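PDB 1WZO: HpcE from Thermus thermophilus, which probably isomerises 2-hydroxyhepta-2,4-diene-1,7-dioate in the breakdown of aromatic compounds, as a member of the fumarylacetoacetate hydrolase family. Local coordinates for residues Val227-Leu230 with Gly236-Glu239. Residues are numbered along the deposited sequence; the frame is centred on the assembly and turned at random.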
ATOM      1  N   VAL B 227     -14.612  13.613 -27.712  1.00 25.97           N
ATOM      2  CA  VAL B 227     -14.783  12.369 -26.980  1.00 25.06           C
ATOM      3  C   VAL B 227     -13.888  11.350 -27.670  1.00 25.22           C
ATOM      4  O   VAL B 227     -14.119  10.979 -28.823  1.00 23.75           O
ATOM      5  CB  VAL B 227     -16.251  11.883 -27.010  1.00 25.89           C
ATOM      6  CG1 VAL B 227     -16.374  10.543 -26.298  1.00 25.09           C
ATOM      7  CG2 VAL B 227     -17.149  12.914 -26.336  1.00 26.08           C
ATOM      8  N   MET B 228     -12.845  10.917 -26.973  1.00 23.25           N
ATOM      9  CA  MET B 228     -11.912   9.958 -27.539  1.00 23.96           C
ATOM     10  C   MET B 228     -12.305   8.530 -27.201  1.00 24.68           C
ATOM     11  O   MET B 228     -12.594   8.210 -26.043  1.00 26.89           O
ATOM     12  CB  MET B 228     -10.497  10.234 -27.020  1.00 22.38           C
ATOM     13  CG  MET B 228      -9.994  11.638 -27.311  1.00 22.63           C
ATOM     14  SD  MET B 228      -8.411  11.986 -26.503  1.00 20.65           S
ATOM     15  CE  MET B 228      -8.928  11.961 -24.795  1.00 19.83           C
ATOM     16  N   ARG B 229     -12.335   7.676 -28.220  1.00 25.17           N
ATOM     17  CA  ARG B 229     -12.658   6.272 -28.016  1.00 24.21           C
ATOM     18  C   ARG B 229     -11.583   5.445 -28.700  1.00 24.63           C
ATOM     19  O   ARG B 229     -11.496   5.400 -29.930  1.00 24.33           O
ATOM     20  CB  ARG B 229     -14.030   5.918 -28.597  1.00 26.19           C
ATOM     21  CG  ARG B 229     -14.504   4.526 -28.195  1.00 27.63           C
ATOM     22  CD  ARG B 229     -15.826   4.182 -28.851  1.00 33.09           C
ATOM     23  NE  ARG B 229     -15.682   3.969 -30.287  1.00 35.28           N
ATOM     24  CZ  ARG B 229     -16.570   4.362 -31.194  1.00 38.41           C
ATOM     25  NH1 ARG B 229     -17.671   4.999 -30.815  1.00 38.99           N
ATOM     26  NH2 ARG B 229     -16.365   4.108 -32.481  1.00 39.07           N
ATOM     27  N   LEU B 230     -10.754   4.801 -27.888  1.00 23.12           N
ATOM     28  CA  LEU B 230      -9.677   3.975 -28.397  1.00 22.42           C
ATOM     29  C   LEU B 230     -10.060   2.508 -28.292  1.00 21.57           C
ATOM     30  O   LEU B 230     -10.638   2.073 -27.296  1.00 22.14           O
ATOM     31  CB  LEU B 230      -8.388   4.246 -27.609  1.00 21.96           C
ATOM     32  CG  LEU B 230      -7.561   5.462 -28.043  1.00 22.60           C
ATOM     33  CD1 LEU B 230      -8.440   6.700 -28.148  1.00 21.99           C
ATOM     34  CD2 LEU B 230      -6.428   5.678 -27.042  1.00 21.97           C
ATOM     35  N   GLY B 236     -11.652  -4.393 -25.925  1.00 22.71           N
ATOM     36  CA  GLY B 236     -12.758  -3.486 -25.666  1.00 21.61           C
ATOM     37  C   GLY B 236     -12.536  -2.076 -26.176  1.00 21.41           C
ATOM     38  O   GLY B 236     -11.783  -1.855 -27.126  1.00 20.43           O
ATOM     39  N   ALA B 237     -13.191  -1.112 -25.536  1.00 20.32           N
ATOM     40  CA  ALA B 237     -13.075   0.282 -25.935  1.00 21.37           C
ATOM     41  C   ALA B 237     -12.914   1.200 -24.723  1.00 21.85           C
ATOM     42  O   ALA B 237     -13.674   1.113 -23.753  1.00 22.43           O
ATOM     43  CB  ALA B 237     -14.307   0.698 -26.755  1.00 20.72           C
ATOM     44  N   LEU B 238     -11.909   2.069 -24.792  1.00 21.50           N
ATOM     45  CA  LEU B 238     -11.607   3.022 -23.726  1.00 21.16           C
ATOM     46  C   LEU B 238     -12.062   4.385 -24.219  1.00 19.84           C
ATOM     47  O   LEU B 238     -11.541   4.901 -25.207  1.00 22.81           O
ATOM     48  CB  LEU B 238     -10.099   3.033 -23.450  1.00 20.83           C
ATOM     49  CG  LEU B 238      -9.516   4.028 -22.440  1.00 19.01           C
ATOM     50  CD1 LEU B 238     -10.046   3.738 -21.040  1.00 16.76           C
ATOM     51  CD2 LEU B 238      -7.983   3.908 -22.464  1.00 19.10           C
ATOM     52  N   GLU B 239     -13.030   4.971 -23.525  1.00 21.06           N
ATOM     53  CA  GLU B 239     -13.577   6.255 -23.929  1.00 21.52           C
ATOM     54  C   GLU B 239     -13.428   7.376 -22.907  1.00 21.26           C
ATOM     55  O   GLU B 239     -13.762   7.211 -21.729  1.00 19.77           O
ATOM     56  CB  GLU B 239     -15.051   6.075 -24.282  1.00 22.28           C
ATOM     57  CG  GLU B 239     -15.783   7.361 -24.587  1.00 24.63           C
ATOM     58  CD  GLU B 239     -17.243   7.117 -24.889  1.00 28.49           C
ATOM     59  OE1 GLU B 239     -17.552   6.713 -26.029  1.00 30.31           O
ATOM     60  OE2 GLU B 239     -18.075   7.315 -23.980  1.00 28.73           O
TER
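Leu-230 and Leu-238 exchange both backbone hydrogen bonds of an antiparallel hydrogen-bonded pair: Leu-230 N gives to Leu-238 O at 2.8 Å, and Leu-238 N returns a nearly straight bond (167°) to Leu-230 O. Weaker CA-H...O contacts continue the ladder, the shortest from Glu-239 CA to Met-228 O at 3.0 Å, beside the non-hydrogen-bonded pair Arg-229 and Glu-239.

On the face bearing these two charged residues, aliphatic carbon does the touching. With CG anti to the backbone N (chi1 174°), the extended Glu-239 side chain leans obliquely against Val-227, its CG 3.7 Å from Val-227 CG1. Branched valine thus offers a methyl to the glutamate's methylene, while Arg-229 CG lies 4.1 Å from Ala-237 CB, a methyl small enough to sit beside the long arginine chain. The charged ends do not meet: Arg-229 NH1 stays 5.1 Å from Glu-239 OE1, while Arg-229 NE is salt-bridged to Glu-231 and Glu-239 OE2 to Lys-82. With an alanine at Glu-239, Lys-82 is likely to lose this anionic mate, and Val-227 CG1 the methylene packed on it.

The other face is buried and mainly hydrophobic: Leu-230 packs on Ile-125 and Val-98, Leu-238 on Pro-153 and Pro-156, and Met-228 on Leu-129 and Tyr-96. Gly-236 has a positive phi of 86°, with backbone angles at which a CB would be jammed against the preceding carbonyl O, so glycine suits the place. This beta hairpin of the fumarylacetoacetate hydrolase C-terminal domain is therefore two-sided, its leucines turned into the protein core and its charged residues each paired beyond the two segments.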